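S-adenosylmethionine-dependent methyltransferase (Clostridium acetobutylicum, PDB 1Y8C) probably transfers the methyl group of S-adenosylmethionine to an acceptor substrate. Local coordinates at residues Asp25-Lys30 and Asp224-Lys229; Asp40-Ala45 and Arg100-Ile105; Val137-Ile142 and Thr239-Leu244. All coordinates share one frame; numbering follows the deposited sequence.

Interaction 1 of 3, residues Asp25-Lys30 and Asp224-Lys229; sequences DFIIEK and DCYSNK
F26 lays one face of its ring on the peptide that joins Y226 to S227. The carbonyl carbon of Y226 sits 3.5 Å above the F26 ring plane, over its centre, while S227 N lies 3.4 Å from F26 CE1, nearer the rim. A flat apolar ring suits this place because it can rest on a peptide without demanding a polar partner. The opposite face is backed by CG of K30, one turn along the same helix. With CG anti to the backbone N (chi1 175°), the F26 ring reaches off the helix to meet the loop. The two aromatic side chains run at about a right angle, F26 CD2 to Y226 CD2 being 3.7 Å, and I27 lies alongside the tyrosine, its CD1 4.2 Å from Y226 CE2.

Farther out, the polar ends of Y226 and K30 have partners outside the two segments: Y226 OH bonds to D141, K30 NZ pairs with E33, and the Y226 ring stacks on W23. Within the loop, S227 OG donates to D224 O at 2.8 Å and D224 N to K229 O; C225 and Y226 have positive phi, which allows the tight turn. Helix 20-32, ahead of the first strand of the class I methyltransferase sheet, thus packs on the loop between its last two, 217-224 and 237-244; I27 touches L55 of helix 52-55, and K30 touches L241.

Interaction 2 of 3, residues Asp40-Ala45 and Arg100-Ile105; sequences DYLDLA and RKFDLI
L42 places its CB almost exactly on the ring normal of F102, 3.3 Å from the ring centroid, a CH-pi contact over the face. F102 has chi1 -52°, which keeps CG beside its own backbone N and turns the ring face to L42; its edge meets D40 C. The L42 branches spread over the same ring, CD2 lying 3.7 Å from F102 CE1. L42 CD2 and L44 CD1 also reach CG2 of I105, so branched aliphatic side chains fill the layer on this face of the sheet.

The other face holds Y41 and L104, side by side and pointing the same way. Y41 CD1 is 3.7 Å from L104 CG, and the tyrosine's ring edge is turned to L104 O; its hydroxyl bonds to T106.

Two aspartates meet where strand 40-44 begins. D103 OD2 takes D40 N on its anti lone pair at 2.7 Å, a nearly straight bond (170°). In return D40 O is gripped twice, by D103 N at 2.8 Å and, more loosely, by L104 N at 3.3 Å. Beyond it, L42 N bonds L104 O. R100 makes a salt bridge through NH2 to D40 OD1 at 2.9 Å, but the carboxylate and guanidinium planes stand 66° apart and the hydrogen bond within it is weak. K133 pairs with both aspartates, and its positive charge would ease their mutual repulsion.

Strand 40-44 runs parallel to 104-107 on one flank and 61-65 on the other, an inner strand of the Rossmann-like sheet of class I methyltransferases. In that fold the first strand leads into a glycine-rich loop that binds S-adenosylmethionine, as probably also here beyond A45.

Interaction 3 of 3, residues Val137-Ile142 and Thr239-Leu244; sequences VFIFDI and TYLVKL
F138 N donates to V242 O at 2.7 Å, and V242 N returns a bond to F138 O at 2.9 Å, closing a hydrogen-bonded antiparallel pair. The strands are 136-143 and 237-244, and their opposed directions mark the class I methyltransferase sheet, whose last strand is inserted antiparallel among otherwise parallel ones. F140 and Y240 form the next such pair, Y240 N reaching F140 O at 2.9 Å.

I139 and L241 share one face and point the same way, I139 CD1 lying 3.5 Å from L241 CD1; V137 CG1 meets the other branch, L241 CD2, at 3.4 Å. Branched aliphatic residues suit this layer because helix 20-32 packs on it. D141, also on this face, has its OD1 held by R237 NH1 and D110 N.

The reverse face, with F138, F140, Y240 and V242, is largely aromatic and is covered by helices 118-129 and 205-214. F138 lies beside V242, CD2 to V242 CG2 3.5 Å. F140 takes the crowded position, chi1 72°, between its backbone N and carbonyl carbon; this swings the ring across to Y240, whose CB sits over its face, 3.5 Å from F140 CE2. The two rings are nearly parallel, with planes 8° apart, yet displaced so that little of one lies over the other. Bonded to E209 through its hydroxyl, Y240 presents its ring edge to I142, whose CD1 approaches Y240 CE1 at 4.3 Å.

From the N terminus, helix 20-32 comes first and its partner loop 224-229 almost last, so interaction 1 closes a loop of nearly two hundred residues. Interaction 2 is nested inside it, joining strand 40-44 to 104-107 before interaction 3 opens at strand 136-143. Interaction 3 crosses interaction 1, since residues 137-142 lie inside the loop that interaction 1 closes while residues 239-244 lie beyond it. Interactions 2 and 3 share one sheet: D103 O and I105 O accept from V137 N and I139 N. Helix 20-32 bridges both, as I27 CG2 touches L104 and I139. Y226 N bonds to T239 OG1, tying the loop to the sheet's antiparallel strand.

Interaction 1 of 3, residues Asp25-Lys30 and Asp224-Lys229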
loop_
_atom_site.group_PDB
_atom_site.type_symbol
_atom_site.label_atom_id
_atom_site.label_comp_id
_atom_site.label_asym_id
_atom_site.label_seq_id
_atom_site.Cartn_x
_atom_site.Cartn_y
_atom_site.Cartn_z
ATOM N N ASP A 25 0.189 12.534 -6.927
ATOM C CA ASP A 25 -0.180 13.323 -8.108
ATOM C C ASP A 25 -0.814 12.427 -9.156
ATOM O O ASP A 25 -1.833 12.784 -9.752
ATOM C CB ASP A 25 1.039 14.018 -8.711
ATOM C CG ASP A 25 1.634 15.061 -7.778
ATOM O OD1 ASP A 25 1.085 15.241 -6.655
ATOM O OD2 ASP A 25 2.645 15.697 -8.160
ATOM N N PHE A 26 -0.208 11.266 -9.392
ATOM C CA PHE A 26 -0.758 10.343 -10.370
ATOM C C PHE A 26 -2.192 10.003 -9.981
ATOM O O PHE A 26 -3.077 9.944 -10.838
ATOM C CB PHE A 26 0.043 9.044 -10.433
ATOM C CG PHE A 26 -0.561 8.014 -11.359
ATOM C CD1 PHE A 26 -0.418 8.127 -12.739
ATOM C CD2 PHE A 26 -1.269 6.932 -10.853
ATOM C CE1 PHE A 26 -0.976 7.184 -13.607
ATOM C CE2 PHE A 26 -1.837 5.977 -11.709
ATOM C CZ PHE A 26 -1.683 6.104 -13.089
ATOM N N ILE A 27 -2.421 9.776 -8.690
ATOM C CA ILE A 27 -3.750 9.414 -8.230
ATOM C C ILE A 27 -4.737 10.549 -8.421
ATOM O O ILE A 27 -5.851 10.333 -8.895
ATOM C CB ILE A 27 -3.748 9.005 -6.755
ATOM C CG1 ILE A 27 -2.827 7.800 -6.549
ATOM C CG2 ILE A 27 -5.158 8.634 -6.326
ATOM C CD1 ILE A 27 -2.482 7.536 -5.102
ATOM N N ILE A 28 -4.337 11.757 -8.048
ATOM C CA ILE A 28 -5.217 12.902 -8.210
ATOM C C ILE A 28 -5.573 13.041 -9.690
ATOM O O ILE A 28 -6.734 13.239 -10.053
ATOM C CB ILE A 28 -4.539 14.207 -7.752
ATOM C CG1 ILE A 28 -4.192 14.130 -6.276
ATOM C CG2 ILE A 28 -5.481 15.380 -7.997
ATOM C CD1 ILE A 28 -5.416 13.990 -5.396
ATOM N N GLU A 29 -4.555 12.925 -10.535
ATOM C CA GLU A 29 -4.717 13.045 -11.976
ATOM C C GLU A 29 -5.787 12.089 -12.489
ATOM O O GLU A 29 -6.681 12.466 -13.256
ATOM C CB GLU A 29 -3.378 12.759 -12.662
ATOM C CG GLU A 29 -3.384 12.857 -14.181
ATOM C CD GLU A 29 -2.111 12.279 -14.803
ATOM O OE1 GLU A 29 -1.974 12.331 -16.056
ATOM O OE2 GLU A 29 -1.249 11.767 -14.037
ATOM N N LYS A 30 -5.689 10.843 -12.060
ATOM C CA LYS A 30 -6.648 9.835 -12.467
ATOM C C LYS A 30 -8.038 10.132 -11.906
ATOM O O LYS A 30 -9.049 9.838 -12.541
ATOM C CB LYS A 30 -6.131 8.457 -12.047
ATOM C CG LYS A 30 -4.998 7.994 -12.956
ATOM C CD LYS A 30 -5.558 7.690 -14.344
ATOM C CE LYS A 30 -4.484 7.580 -15.419
ATOM N NZ LYS A 30 -3.889 8.911 -15.750
ATOM N N ASP A 224 1.867 0.575 -15.141
ATOM C CA ASP A 224 3.135 0.255 -14.504
ATOM C C ASP A 224 3.519 1.296 -13.464
ATOM O O ASP A 224 3.728 2.464 -13.775
ATOM C CB ASP A 224 4.244 0.165 -15.551
ATOM C CG ASP A 224 5.544 -0.376 -14.982
ATOM O OD1 ASP A 224 6.009 0.123 -13.929
ATOM O OD2 ASP A 224 6.118 -1.299 -15.606
ATOM N N CYS A 225 3.610 0.844 -12.223
ATOM C CA CYS A 225 3.991 1.681 -11.105
ATOM C C CYS A 225 3.618 3.160 -11.184
ATOM O O CYS A 225 4.473 4.016 -11.405
ATOM C CB CYS A 225 5.486 1.549 -10.879
ATOM S SG CYS A 225 6.045 2.247 -9.325
ATOM N N TYR A 226 2.332 3.438 -10.980
ATOM C CA TYR A 226 1.766 4.789 -10.977
ATOM C C TYR A 226 2.205 5.734 -12.107
ATOM O O TYR A 226 2.777 6.796 -11.872
ATOM C CB TYR A 226 2.024 5.447 -9.610
ATOM C CG TYR A 226 1.385 4.706 -8.450
ATOM C CD1 TYR A 226 1.998 3.578 -7.890
ATOM C CD2 TYR A 226 0.142 5.098 -7.948
ATOM C CE1 TYR A 226 1.384 2.856 -6.863
ATOM C CE2 TYR A 226 -0.483 4.381 -6.927
ATOM C CZ TYR A 226 0.134 3.262 -6.389
ATOM O OH TYR A 226 -0.519 2.536 -5.411
ATOM N N SER A 227 1.902 5.347 -13.336
ATOM C CA SER A 227 2.239 6.153 -14.490
ATOM C C SER A 227 1.421 5.620 -15.651
ATOM O O SER A 227 0.811 4.554 -15.554
ATOM C CB SER A 227 3.732 6.036 -14.814
ATOM O OG SER A 227 4.032 4.768 -15.382
ATOM N N ASN A 228 1.413 6.360 -16.751
ATOM C CA ASN A 228 0.666 5.948 -17.928
ATOM C C ASN A 228 1.292 4.742 -18.612
ATOM O O ASN A 228 0.634 4.079 -19.403
ATOM C CB ASN A 228 0.587 7.098 -18.924
ATOM C CG ASN A 228 -0.263 8.247 -18.420
ATOM O OD1 ASN A 228 -0.072 9.394 -18.830
ATOM N ND2 ASN A 228 -1.217 7.944 -17.543
ATOM N N LYS A 229 2.558 4.459 -18.322
ATOM C CA LYS A 229 3.214 3.322 -18.957
ATOM C C LYS A 229 2.402 2.049 -18.780
ATOM O O LYS A 229 1.781 1.829 -17.738
ATOM C CB LYS A 229 4.616 3.103 -18.388
ATOM C CG LYS A 229 5.585 4.265 -18.578
ATOM C CD LYS A 229 6.974 3.906 -18.028
ATOM C CE LYS A 229 6.969 3.762 -16.501
ATOM N NZ LYS A 229 8.223 3.147 -15.969
#

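Interaction 2 of 3, residues Asp40-Ala45 and Arg100-Ile105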
loop_
_atom_site.group_PDB
_atom_site.type_symbol
_atom_site.label_atom_id
_atom_site.label_comp_id
_atom_site.label_asym_id
_atom_site.label_seq_id
_atom_site.Cartn_x
_atom_site.Cartn_y
_atom_site.Cartn_z
ATOM N N ASP A 40 -15.289 12.400 -0.174
ATOM C CA ASP A 40 -14.804 11.419 0.788
ATOM C C ASP A 40 -13.680 10.503 0.321
ATOM O O ASP A 40 -13.767 9.831 -0.713
ATOM C CB ASP A 40 -15.992 10.607 1.295
ATOM C CG ASP A 40 -17.012 11.479 1.989
ATOM O OD1 ASP A 40 -16.708 11.986 3.098
ATOM O OD2 ASP A 40 -18.112 11.684 1.421
ATOM N N TYR A 41 -12.625 10.484 1.133
ATOM C CA TYR A 41 -11.420 9.707 0.875
ATOM C C TYR A 41 -11.033 8.727 1.990
ATOM O O TYR A 41 -10.921 9.099 3.159
ATOM C CB TYR A 41 -10.243 10.667 0.621
ATOM C CG TYR A 41 -8.885 9.989 0.633
ATOM C CD1 TYR A 41 -8.610 8.914 -0.227
ATOM C CD2 TYR A 41 -7.872 10.418 1.498
ATOM C CE1 TYR A 41 -7.366 8.288 -0.230
ATOM C CE2 TYR A 41 -6.621 9.797 1.505
ATOM C CZ TYR A 41 -6.379 8.730 0.632
ATOM O OH TYR A 41 -5.154 8.104 0.626
ATOM N N LEU A 42 -10.807 7.479 1.598
ATOM C CA LEU A 42 -10.405 6.417 2.511
ATOM C C LEU A 42 -9.090 5.783 2.059
ATOM O O LEU A 42 -8.957 5.289 0.925
ATOM C CB LEU A 42 -11.469 5.319 2.564
ATOM C CG LEU A 42 -11.059 4.021 3.281
ATOM C CD1 LEU A 42 -11.081 4.245 4.787
ATOM C CD2 LEU A 42 -12.000 2.890 2.906
ATOM N N ASP A 43 -8.118 5.784 2.955
ATOM C CA ASP A 43 -6.844 5.171 2.647
ATOM C C ASP A 43 -6.667 3.957 3.559
ATOM O O ASP A 43 -6.557 4.098 4.776
ATOM C CB ASP A 43 -5.720 6.179 2.859
ATOM C CG ASP A 43 -4.370 5.599 2.554
ATOM O OD1 ASP A 43 -4.312 4.663 1.718
ATOM O OD2 ASP A 43 -3.370 6.075 3.139
ATOM N N LEU A 44 -6.670 2.767 2.963
ATOM C CA LEU A 44 -6.506 1.510 3.698
ATOM C C LEU A 44 -5.027 1.203 3.816
ATOM O O LEU A 44 -4.298 1.318 2.836
ATOM C CB LEU A 44 -7.151 0.356 2.940
ATOM C CG LEU A 44 -8.637 0.431 2.659
ATOM C CD1 LEU A 44 -9.001 -0.591 1.589
ATOM C CD2 LEU A 44 -9.402 0.193 3.944
ATOM N N ALA A 45 -4.587 0.779 4.991
ATOM C CA ALA A 45 -3.175 0.470 5.183
ATOM C C ALA A 45 -2.405 1.773 5.030
ATOM O O ALA A 45 -1.404 1.841 4.313
ATOM C CB ALA A 45 -2.711 -0.537 4.137
ATOM N N ARG A 100 -19.436 3.943 6.112
ATOM C CA ARG A 100 -19.197 5.121 5.298
ATOM C C ARG A 100 -18.852 4.746 3.852
ATOM O O ARG A 100 -18.276 3.689 3.596
ATOM C CB ARG A 100 -18.059 5.916 5.946
ATOM C CG ARG A 100 -17.722 7.248 5.309
ATOM C CD ARG A 100 -18.871 8.224 5.408
ATOM N NE ARG A 100 -18.415 9.603 5.288
ATOM C CZ ARG A 100 -19.230 10.648 5.204
ATOM N NH1 ARG A 100 -20.547 10.459 5.221
ATOM N NH2 ARG A 100 -18.729 11.880 5.120
ATOM N N LYS A 101 -19.228 5.604 2.908
ATOM C CA LYS A 101 -18.943 5.361 1.496
ATOM C C LYS A 101 -17.959 6.419 1.032
ATOM O O LYS A 101 -17.944 7.529 1.561
ATOM C CB LYS A 101 -20.205 5.470 0.643
ATOM C CG LYS A 101 -21.279 4.450 0.921
ATOM C CD LYS A 101 -20.942 3.108 0.325
ATOM C CE LYS A 101 -22.190 2.222 0.238
ATOM N NZ LYS A 101 -23.150 2.660 -0.834
ATOM N N PHE A 102 -17.157 6.086 0.028
ATOM C CA PHE A 102 -16.176 7.029 -0.447
ATOM C C PHE A 102 -16.104 7.217 -1.951
ATOM O O PHE A 102 -16.623 6.416 -2.737
ATOM C CB PHE A 102 -14.798 6.635 0.062
ATOM C CG PHE A 102 -14.731 6.417 1.541
ATOM C CD1 PHE A 102 -15.097 5.194 2.096
ATOM C CD2 PHE A 102 -14.297 7.437 2.382
ATOM C CE1 PHE A 102 -15.016 4.992 3.470
ATOM C CE2 PHE A 102 -14.216 7.245 3.755
ATOM C CZ PHE A 102 -14.581 6.015 4.306
ATOM N N ASP A 103 -15.427 8.295 -2.335
ATOM C CA ASP A 103 -15.241 8.644 -3.735
ATOM C C ASP A 103 -13.947 8.027 -4.211
ATOM O O ASP A 103 -13.841 7.573 -5.348
ATOM C CB ASP A 103 -15.166 10.159 -3.881
ATOM C CG ASP A 103 -16.461 10.832 -3.500
ATOM O OD1 ASP A 103 -17.447 10.629 -4.239
ATOM O OD2 ASP A 103 -16.500 11.545 -2.469
ATOM N N LEU A 104 -12.965 8.023 -3.319
ATOM C CA LEU A 104 -11.663 7.472 -3.613
ATOM C C LEU A 104 -11.172 6.577 -2.483
ATOM O O LEU A 104 -11.182 6.976 -1.314
ATOM C CB LEU A 104 -10.645 8.595 -3.832
ATOM C CG LEU A 104 -9.176 8.125 -3.840
ATOM C CD1 LEU A 104 -8.988 7.173 -4.995
ATOM C CD2 LEU A 104 -8.217 9.312 -3.959
ATOM N N ILE A 105 -10.748 5.370 -2.833
ATOM C CA ILE A 105 -10.205 4.445 -1.850
ATOM C C ILE A 105 -8.817 4.060 -2.347
ATOM O O ILE A 105 -8.647 3.712 -3.522
ATOM C CB ILE A 105 -11.076 3.157 -1.714
ATOM C CG1 ILE A 105 -12.461 3.517 -1.159
ATOM C CG2 ILE A 105 -10.398 2.157 -0.800
ATOM C CD1 ILE A 105 -13.433 2.349 -1.098
#

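Interaction 3 of 3, residues Val137-Ile142 and Thr239-Leu244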
loop_
_atom_site.group_PDB
_atom_site.type_symbol
_atom_site.label_atom_id
_atom_site.label_comp_id
_atom_site.label_asym_id
_atom_site.label_seq_id
_atom_site.Cartn_x
_atom_site.Cartn_y
_atom_site.Cartn_z
ATOM N N VAL A 137 -13.840 5.657 -7.288
ATOM C CA VAL A 137 -12.676 4.942 -7.794
ATOM C C VAL A 137 -11.858 4.285 -6.690
ATOM O O VAL A 137 -11.749 4.820 -5.587
ATOM C CB VAL A 137 -11.758 5.895 -8.607
ATOM C CG1 VAL A 137 -10.527 5.154 -9.097
ATOM C CG2 VAL A 137 -12.519 6.459 -9.791
ATOM N N PHE A 138 -11.304 3.110 -6.995
ATOM C CA PHE A 138 -10.470 2.364 -6.052
ATOM C C PHE A 138 -9.102 2.115 -6.689
ATOM O O PHE A 138 -9.001 1.464 -7.732
ATOM C CB PHE A 138 -11.132 1.027 -5.678
ATOM C CG PHE A 138 -10.229 0.095 -4.891
ATOM C CD1 PHE A 138 -9.341 0.599 -3.931
ATOM C CD2 PHE A 138 -10.291 -1.290 -5.088
ATOM C CE1 PHE A 138 -8.518 -0.253 -3.178
ATOM C CE2 PHE A 138 -9.477 -2.158 -4.347
ATOM C CZ PHE A 138 -8.585 -1.635 -3.380
ATOM N N ILE A 139 -8.059 2.638 -6.050
ATOM C CA ILE A 139 -6.693 2.508 -6.546
ATOM C C ILE A 139 -5.787 1.747 -5.571
ATOM O O ILE A 139 -5.698 2.090 -4.392
ATOM C CB ILE A 139 -6.097 3.918 -6.827
ATOM C CG1 ILE A 139 -6.957 4.628 -7.871
ATOM C CG2 ILE A 139 -4.675 3.808 -7.313
ATOM C CD1 ILE A 139 -6.497 6.029 -8.224
ATOM N N PHE A 140 -5.121 0.708 -6.065
ATOM C CA PHE A 140 -4.223 -0.086 -5.232
ATOM C C PHE A 140 -3.103 -0.669 -6.081
ATOM O O PHE A 140 -3.246 -0.801 -7.296
ATOM C CB PHE A 140 -4.991 -1.225 -4.558
ATOM C CG PHE A 140 -5.400 -2.331 -5.499
ATOM C CD1 PHE A 140 -4.641 -3.490 -5.608
ATOM C CD2 PHE A 140 -6.558 -2.224 -6.264
ATOM C CE1 PHE A 140 -5.033 -4.526 -6.460
ATOM C CE2 PHE A 140 -6.957 -3.266 -7.125
ATOM C CZ PHE A 140 -6.196 -4.414 -7.222
ATOM N N ASP A 141 -1.984 -1.015 -5.452
ATOM C CA ASP A 141 -0.889 -1.603 -6.205
ATOM C C ASP A 141 -0.431 -2.887 -5.571
ATOM O O ASP A 141 -0.735 -3.167 -4.415
ATOM C CB ASP A 141 0.298 -0.644 -6.292
ATOM C CG ASP A 141 0.982 -0.438 -4.958
ATOM O OD1 ASP A 141 1.642 -1.379 -4.460
ATOM O OD2 ASP A 141 0.859 0.673 -4.406
ATOM N N ILE A 142 0.307 -3.670 -6.343
ATOM C CA ILE A 142 0.839 -4.923 -5.847
ATOM C C ILE A 142 2.219 -5.133 -6.434
ATOM O O ILE A 142 2.583 -4.520 -7.441
ATOM C CB ILE A 142 -0.028 -6.119 -6.269
ATOM C CG1 ILE A 142 0.075 -6.329 -7.785
ATOM C CG2 ILE A 142 -1.471 -5.890 -5.832
ATOM C CD1 ILE A 142 -0.590 -7.602 -8.278
ATOM N N THR A 239 -0.102 -0.993 -10.852
ATOM C CA THR A 239 -1.120 -0.159 -10.233
ATOM C C THR A 239 -2.463 -0.347 -10.915
ATOM O O THR A 239 -2.612 -0.056 -12.093
ATOM C CB THR A 239 -0.752 1.322 -10.279
ATOM O OG1 THR A 239 0.412 1.559 -9.468
ATOM C CG2 THR A 239 -1.917 2.155 -9.743
ATOM N N TYR A 240 -3.429 -0.862 -10.165
ATOM C CA TYR A 240 -4.769 -1.077 -10.682
ATOM C C TYR A 240 -5.685 0.089 -10.327
ATOM O O TYR A 240 -5.569 0.710 -9.261
ATOM C CB TYR A 240 -5.396 -2.340 -10.099
ATOM C CG TYR A 240 -4.942 -3.642 -10.717
ATOM C CD1 TYR A 240 -3.836 -4.332 -10.211
ATOM C CD2 TYR A 240 -5.643 -4.207 -11.781
ATOM C CE1 TYR A 240 -3.441 -5.554 -10.742
ATOM C CE2 TYR A 240 -5.260 -5.430 -12.326
ATOM C CZ TYR A 240 -4.156 -6.097 -11.796
ATOM O OH TYR A 240 -3.801 -7.315 -12.324
ATOM N N LEU A 241 -6.609 0.367 -11.235
ATOM C CA LEU A 241 -7.588 1.421 -11.052
ATOM C C LEU A 241 -8.944 0.802 -11.382
ATOM O O LEU A 241 -9.211 0.458 -12.528
ATOM C CB LEU A 241 -7.290 2.564 -12.002
ATOM C CG LEU A 241 -7.674 3.895 -11.375
ATOM C CD1 LEU A 241 -6.509 4.865 -11.537
ATOM C CD2 LEU A 241 -8.956 4.428 -12.004
ATOM N N VAL A 242 -9.798 0.661 -10.370
ATOM C CA VAL A 242 -11.104 0.052 -10.568
ATOM C C VAL A 242 -12.262 0.877 -10.010
ATOM O O VAL A 242 -12.059 1.861 -9.289
ATOM C CB VAL A 242 -11.143 -1.359 -9.933
ATOM C CG1 VAL A 242 -9.844 -2.092 -10.231
ATOM C CG2 VAL A 242 -11.379 -1.257 -8.434
ATOM N N LYS A 243 -13.477 0.453 -10.358
ATOM C CA LYS A 243 -14.702 1.106 -9.905
ATOM C C LYS A 243 -15.818 0.077 -9.769
ATOM O O LYS A 243 -15.663 -1.077 -10.176
ATOM C CB LYS A 243 -15.149 2.198 -10.884
ATOM C CG LYS A 243 -15.468 1.709 -12.279
ATOM C CD LYS A 243 -16.460 2.626 -12.982
ATOM C CE LYS A 243 -15.992 4.088 -13.022
ATOM N NZ LYS A 243 -16.420 4.913 -11.839
ATOM N N LEU A 244 -16.942 0.503 -9.195
ATOM C CA LEU A 244 -18.085 -0.379 -9.000
ATOM C C LEU A 244 -18.679 -0.783 -10.322
ATOM O O LEU A 244 -19.087 0.074 -11.104
ATOM C CB LEU A 244 -19.155 0.320 -8.185
ATOM C CG LEU A 244 -19.473 -0.295 -6.838
ATOM C CD1 LEU A 244 -18.206 -0.568 -6.057
ATOM C CD2 LEU A 244 -20.369 0.674 -6.101
#